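DMATS type aromatic prenyltransferase (Micromonospora olivasterospora, PDB 6ZRY) probably transfers a dimethylallyl group to the indole ring of tryptophan, as an ABBA-barrel aromatic prenyltransferase. Local coordinates at residues A49-F63 and I77-N91. Residues are numbered along the deposited sequence; the frame is centred on the assembly and turned at random. Where two conformers were deposited one is given.
Sequences AWPSGVSDDHTPVEF and ILGETLGSPPGPLAN. With TRP (tryptophan), chain C.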
loop_
_atom_site.group_PDB
_atom_site.type_symbol
_atom_site.label_atom_id
_atom_site.label_comp_id
_atom_site.label_asym_id
_atom_site.label_seq_id
_atom_site.Cartn_x
_atom_site.Cartn_y
_atom_site.Cartn_z
ATOM N N ALA A 49 -11.543 -12.076 -12.005
ATOM C CA ALA A 49 -10.996 -13.452 -12.107
ATOM C C ALA A 49 -10.952 -14.100 -10.724
ATOM O O ALA A 49 -11.002 -15.332 -10.666
ATOM C CB ALA A 49 -9.645 -13.420 -12.749
ATOM N N TRP A 50 -10.940 -13.280 -9.662
ATOM C CA TRP A 50 -10.703 -13.677 -8.247
ATOM C C TRP A 50 -11.008 -12.459 -7.385
ATOM O O TRP A 50 -10.738 -11.346 -7.835
ATOM C CB TRP A 50 -9.240 -14.115 -8.085
ATOM C CG TRP A 50 -8.795 -14.234 -6.668
ATOM C CD1 TRP A 50 -8.029 -13.364 -5.944
ATOM C CD2 TRP A 50 -9.113 -15.311 -5.797
ATOM N NE1 TRP A 50 -7.852 -13.838 -4.678
ATOM C CE2 TRP A 50 -8.519 -15.026 -4.558
ATOM C CE3 TRP A 50 -9.854 -16.482 -5.959
ATOM C CZ2 TRP A 50 -8.635 -15.884 -3.473
ATOM C CZ3 TRP A 50 -9.968 -17.332 -4.889
ATOM C CH2 TRP A 50 -9.374 -17.028 -3.658
ATOM N N PRO A 51 -11.622 -12.596 -6.189
ATOM C CA PRO A 51 -11.905 -11.423 -5.351
ATOM C C PRO A 51 -10.661 -10.873 -4.629
ATOM O O PRO A 51 -10.599 -10.946 -3.389
ATOM C CB PRO A 51 -12.991 -11.903 -4.375
ATOM C CG PRO A 51 -12.867 -13.429 -4.370
ATOM C CD PRO A 51 -12.250 -13.827 -5.680
ATOM N N SER A 52 -9.753 -10.243 -5.398
ATOM C CA SER A 52 -8.478 -9.672 -4.901
ATOM C C SER A 52 -8.757 -8.640 -3.803
ATOM O O SER A 52 -9.659 -7.822 -3.962
ATOM C CB SER A 52 -7.694 -9.087 -6.032
ATOM O OG SER A 52 -6.576 -8.344 -5.588
ATOM N N GLY A 53 -8.001 -8.683 -2.710
ATOM C CA GLY A 53 -8.125 -7.672 -1.661
ATOM C C GLY A 53 -7.415 -6.366 -1.987
ATOM O O GLY A 53 -7.541 -5.441 -1.166
ATOM N N VAL A 54 -6.723 -6.257 -3.136
ATOM C CA VAL A 54 -5.917 -5.049 -3.495
ATOM C C VAL A 54 -6.848 -3.810 -3.529
ATOM O O VAL A 54 -6.413 -2.733 -3.103
ATOM C CB VAL A 54 -5.161 -5.219 -4.822
ATOM C CG1 VAL A 54 -4.489 -3.918 -5.286
ATOM C CG2 VAL A 54 -4.109 -6.309 -4.724
ATOM N N SER A 55 -8.080 -3.964 -4.000
ATOM C CA SER A 55 -9.049 -2.854 -4.156
ATOM C C SER A 55 -10.466 -3.370 -3.894
ATOM O O SER A 55 -10.679 -4.580 -3.954
ATOM C CB SER A 55 -8.950 -2.203 -5.509
ATOM O OG SER A 55 -9.433 -3.099 -6.543
ATOM N N ASP A 56 -11.379 -2.448 -3.577
ATOM C CA ASP A 56 -12.778 -2.749 -3.182
ATOM C C ASP A 56 -13.502 -3.461 -4.333
ATOM O O ASP A 56 -14.330 -4.339 -4.030
ATOM C CB ASP A 56 -13.553 -1.488 -2.786
ATOM C CG ASP A 56 -13.170 -0.904 -1.425
ATOM O OD1 ASP A 56 -12.303 -1.478 -0.722
ATOM O OD2 ASP A 56 -13.718 0.146 -1.082
ATOM N N ASP A 57 -13.238 -3.092 -5.593
ATOM C CA ASP A 57 -13.940 -3.683 -6.754
ATOM C C ASP A 57 -13.180 -4.912 -7.272
ATOM O O ASP A 57 -13.627 -5.481 -8.260
ATOM C CB ASP A 57 -14.236 -2.649 -7.843
ATOM C CG ASP A 57 -13.068 -2.219 -8.714
ATOM O OD1 ASP A 57 -11.914 -2.496 -8.357
ATOM O OD2 ASP A 57 -13.334 -1.629 -9.772
ATOM N N HIS A 58 -12.100 -5.320 -6.569
ATOM C CA HIS A 58 -11.297 -6.542 -6.822
ATOM C C HIS A 58 -10.400 -6.389 -8.058
ATOM O O HIS A 58 -9.826 -7.409 -8.505
ATOM C CB HIS A 58 -12.202 -7.770 -6.895
ATOM C CG HIS A 58 -12.988 -7.962 -5.647
ATOM N ND1 HIS A 58 -12.386 -8.004 -4.412
ATOM C CD2 HIS A 58 -14.313 -8.099 -5.424
ATOM C CE1 HIS A 58 -13.315 -8.171 -3.483
ATOM N NE2 HIS A 58 -14.485 -8.250 -4.071
ATOM N N THR A 59 -10.229 -5.180 -8.575
ATOM C CA THR A 59 -9.129 -4.889 -9.505
ATOM C C THR A 59 -7.844 -5.271 -8.774
ATOM O O THR A 59 -7.649 -4.829 -7.654
ATOM C CB THR A 59 -9.106 -3.432 -9.958
ATOM O OG1 THR A 59 -10.379 -3.034 -10.484
ATOM C CG2 THR A 59 -8.052 -3.225 -11.012
ATOM N N PRO A 60 -6.948 -6.119 -9.329
ATOM C CA PRO A 60 -5.751 -6.527 -8.587
ATOM C C PRO A 60 -4.579 -5.537 -8.607
ATOM O O PRO A 60 -3.487 -5.931 -8.375
ATOM C CB PRO A 60 -5.373 -7.849 -9.292
ATOM C CG PRO A 60 -5.797 -7.612 -10.735
ATOM C CD PRO A 60 -7.069 -6.795 -10.640
ATOM N N VAL A 61 -4.872 -4.247 -8.825
ATOM C CA VAL A 61 -3.879 -3.145 -8.915
ATOM C C VAL A 61 -4.505 -1.886 -8.280
ATOM O O VAL A 61 -5.743 -1.675 -8.457
ATOM C CB VAL A 61 -3.430 -2.910 -10.379
ATOM C CG1 VAL A 61 -3.001 -1.467 -10.632
ATOM C CG2 VAL A 61 -2.320 -3.883 -10.795
ATOM N N GLU A 62 -3.689 -1.109 -7.566
ATOM C CA GLU A 62 -4.060 0.232 -7.027
ATOM C C GLU A 62 -2.897 1.173 -7.319
ATOM O O GLU A 62 -1.744 0.772 -7.120
ATOM C CB GLU A 62 -4.334 0.171 -5.533
ATOM C CG GLU A 62 -4.712 1.512 -4.950
ATOM C CD GLU A 62 -5.030 1.473 -3.467
ATOM O OE1 GLU A 62 -6.215 1.322 -3.106
ATOM O OE2 GLU A 62 -4.074 1.565 -2.693
ATOM N N PHE A 63 -3.181 2.365 -7.810
ATOM C CA PHE A 63 -2.182 3.395 -8.113
ATOM C C PHE A 63 -2.013 4.281 -6.890
ATOM O O PHE A 63 -2.923 4.346 -6.087
ATOM C CB PHE A 63 -2.634 4.243 -9.297
ATOM C CG PHE A 63 -2.855 3.468 -10.571
ATOM C CD1 PHE A 63 -1.779 2.942 -11.270
ATOM C CD2 PHE A 63 -4.138 3.239 -11.046
ATOM C CE1 PHE A 63 -1.972 2.226 -12.453
ATOM C CE2 PHE A 63 -4.334 2.528 -12.222
ATOM C CZ PHE A 63 -3.252 2.017 -12.922
ATOM N N ILE A 77 2.498 1.391 -8.105
ATOM C CA ILE A 77 1.421 0.410 -8.328
ATOM C C ILE A 77 1.579 -0.645 -7.255
ATOM O O ILE A 77 2.683 -1.223 -7.183
ATOM C CB ILE A 77 1.507 -0.238 -9.718
ATOM C CG1 ILE A 77 1.310 0.778 -10.837
ATOM C CG2 ILE A 77 0.499 -1.360 -9.789
ATOM C CD1 ILE A 77 1.748 0.296 -12.192
ATOM N N LEU A 78 0.513 -0.927 -6.518
ATOM C CA LEU A 78 0.417 -2.100 -5.632
ATOM C C LEU A 78 -0.435 -3.138 -6.339
ATOM O O LEU A 78 -1.501 -2.780 -6.830
ATOM C CB LEU A 78 -0.209 -1.681 -4.302
ATOM C CG LEU A 78 -0.388 -2.793 -3.261
ATOM C CD1 LEU A 78 0.951 -3.219 -2.687
ATOM C CD2 LEU A 78 -1.289 -2.334 -2.152
ATOM N N GLY A 79 -0.027 -4.395 -6.369
ATOM C CA GLY A 79 -0.951 -5.413 -6.876
ATOM C C GLY A 79 -0.401 -6.802 -6.819
ATOM O O GLY A 79 0.590 -7.041 -6.090
ATOM N N GLU A 80 -1.071 -7.715 -7.524
ATOM C CA GLU A 80 -0.728 -9.133 -7.496
ATOM C C GLU A 80 -1.010 -9.732 -8.872
ATOM O O GLU A 80 -1.839 -9.196 -9.613
ATOM C CB GLU A 80 -1.463 -9.874 -6.365
ATOM C CG GLU A 80 -2.969 -9.882 -6.489
ATOM C CD GLU A 80 -3.683 -10.616 -5.366
ATOM O OE1 GLU A 80 -3.049 -11.463 -4.693
ATOM O OE2 GLU A 80 -4.873 -10.335 -5.157
ATOM N N THR A 81 -0.322 -10.816 -9.150
ATOM C CA THR A 81 -0.487 -11.655 -10.348
ATOM C C THR A 81 -1.337 -12.852 -9.962
ATOM O O THR A 81 -0.892 -13.667 -9.133
ATOM C CB THR A 81 0.844 -12.120 -10.919
ATOM O OG1 THR A 81 1.824 -11.065 -10.908
ATOM C CG2 THR A 81 0.672 -12.646 -12.331
ATOM N N LEU A 82 -2.515 -12.975 -10.553
ATOM C CA LEU A 82 -3.420 -14.074 -10.221
ATOM C C LEU A 82 -2.878 -15.376 -10.871
ATOM O O LEU A 82 -2.207 -15.286 -11.912
ATOM C CB LEU A 82 -4.826 -13.721 -10.688
ATOM C CG LEU A 82 -5.480 -12.535 -9.963
ATOM C CD1 LEU A 82 -6.939 -12.412 -10.368
ATOM C CD2 LEU A 82 -5.378 -12.650 -8.437
ATOM N N GLY A 83 -3.102 -16.517 -10.217
ATOM C CA GLY A 83 -2.682 -17.842 -10.715
ATOM C C GLY A 83 -3.601 -18.358 -11.814
ATOM O O GLY A 83 -4.646 -17.693 -12.105
ATOM N N SER A 84 -3.233 -19.520 -12.406
ATOM C CA SER A 84 -3.823 -20.048 -13.665
ATOM C C SER A 84 -5.268 -20.460 -13.416
ATOM O O SER A 84 -6.161 -19.943 -14.084
ATOM C CB SER A 84 -3.000 -21.150 -14.300
ATOM O OG SER A 84 -2.913 -20.939 -15.705
ATOM N N PRO A 85 -5.565 -21.390 -12.472
ATOM C CA PRO A 85 -6.817 -21.323 -11.726
ATOM C C PRO A 85 -6.514 -20.325 -10.601
ATOM O O PRO A 85 -5.582 -20.539 -9.831
ATOM C CB PRO A 85 -7.062 -22.782 -11.267
ATOM C CG PRO A 85 -5.886 -23.571 -11.870
ATOM C CD PRO A 85 -4.775 -22.559 -12.078
ATOM N N PRO A 86 -7.202 -19.164 -10.504
ATOM C CA PRO A 86 -6.899 -18.213 -9.437
ATOM C C PRO A 86 -7.157 -18.810 -8.052
ATOM O O PRO A 86 -8.141 -19.512 -7.884
ATOM C CB PRO A 86 -7.849 -17.042 -9.701
ATOM C CG PRO A 86 -8.209 -17.187 -11.172
ATOM C CD PRO A 86 -8.252 -18.682 -11.408
ATOM N N GLY A 87 -6.289 -18.499 -7.103
ATOM C CA GLY A 87 -6.384 -18.959 -5.715
ATOM C C GLY A 87 -5.184 -18.524 -4.886
ATOM O O GLY A 87 -4.168 -18.098 -5.408
ATOM N N PRO A 88 -5.264 -18.641 -3.550
ATOM C CA PRO A 88 -4.207 -18.150 -2.660
ATOM C C PRO A 88 -2.767 -18.613 -2.992
ATOM O O PRO A 88 -1.842 -17.792 -3.045
ATOM C CB PRO A 88 -4.627 -18.763 -1.304
ATOM C CG PRO A 88 -6.140 -18.886 -1.391
ATOM C CD PRO A 88 -6.402 -19.250 -2.830
ATOM N N LEU A 89 -2.591 -19.913 -3.193
ATOM C CA LEU A 89 -1.254 -20.526 -3.420
ATOM C C LEU A 89 -0.796 -20.246 -4.860
ATOM O O LEU A 89 0.368 -19.912 -5.038
ATOM C CB LEU A 89 -1.342 -22.025 -3.133
ATOM C CG LEU A 89 -0.012 -22.745 -2.906
ATOM C CD1 LEU A 89 0.774 -22.144 -1.745
ATOM C CD2 LEU A 89 -0.259 -24.224 -2.658
ATOM N N ALA A 90 -1.697 -20.361 -5.813
ATOM C CA ALA A 90 -1.458 -20.142 -7.261
ATOM C C ALA A 90 -1.093 -18.657 -7.500
ATOM O O ALA A 90 -0.192 -18.387 -8.314
ATOM C CB ALA A 90 -2.675 -20.553 -8.033
ATOM N N ASN A 91 -1.745 -17.738 -6.755
ATOM C CA ASN A 91 -1.506 -16.272 -6.836
ATOM C C ASN A 91 -0.105 -15.977 -6.292
ATOM O O ASN A 91 0.614 -15.206 -6.884
ATOM C CB ASN A 91 -2.570 -15.452 -6.080
ATOM C CG ASN A 91 -3.999 -15.621 -6.538
ATOM O OD1 ASN A 91 -4.291 -16.190 -7.606
ATOM N ND2 ASN A 91 -4.930 -15.089 -5.748
HETATM N N TRP C . -7.727 -2.440 -0.385
HETATM C CA TRP C . -7.109 -2.948 0.889
HETATM C C TRP C . -7.580 -2.088 2.064
HETATM O O TRP C . -7.377 -2.480 3.228
HETATM C CB TRP C . -5.572 -2.986 0.790
HETATM C CG TRP C . -4.918 -1.654 0.593
HETATM C CD1 TRP C . -4.739 -0.987 -0.589
HETATM C CD2 TRP C . -4.337 -0.821 1.614
HETATM N NE1 TRP C . -4.094 0.203 -0.368
HETATM C CE2 TRP C . -3.823 0.329 0.968
HETATM C CE3 TRP C . -4.184 -0.938 3.003
HETATM C CZ2 TRP C . -3.192 1.359 1.669
HETATM C CZ3 TRP C . -3.558 0.080 3.692
HETATM C CH2 TRP C . -3.064 1.207 3.031
HETATM O OXT TRP C . -8.174 -1.005 1.865
HETATM O O HOH W 1 -5.725 -10.530 -2.615
#
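S52 and E80 make the polar join: S52 OG donates to E80 OE2 over 2.7 Å, meeting the lone pair that faces away from the other carboxylate oxygen. The same OE2 accepts from a water held by G53 N, while S52 OG accepts from V54 N at 3.2 Å in an ST turn; one carboxylate oxygen thus holds S52 directly and G53 through water, in the loop before strand 61-68. E80 has CG between its backbone N and carbonyl carbon and runs extended from there, which carries OE2 to S52; V54 slides past it in the opposite direction. Next come the strands, antiparallel at 159°. E62 and L78 form the hydrogen-bonded pair, E62 N to L78 O at 2.8 Å and L78 N back to E62 O, and E80 N continues the pattern to P60 O. On the face of V61 and F63, V61 CG1 meets I77 CG2 at 3.6 Å, backed by helices 6-21 and 26-36. Farther out, CG of W50 stands anti to the backbone N (chi1 167°), which turns one face of the indole to G87 CA, a CH-pi contact 4.1 Å from the six-membered ring's centroid and 14° off its normal. N91 ND2 sits over the same face, and L82 CD1 and P86 CB pack on W50 CB. E62 and L78 point to the other face of the hairpin from V61; there E62 OE2 accepts from the bound tryptophan NE1 at 2.7 Å, while G53 O, in the preceding loop, accepts from its amino N: a beta hairpin and its lead-in loop, lining the tryptophan pocket of an ABBA barrel.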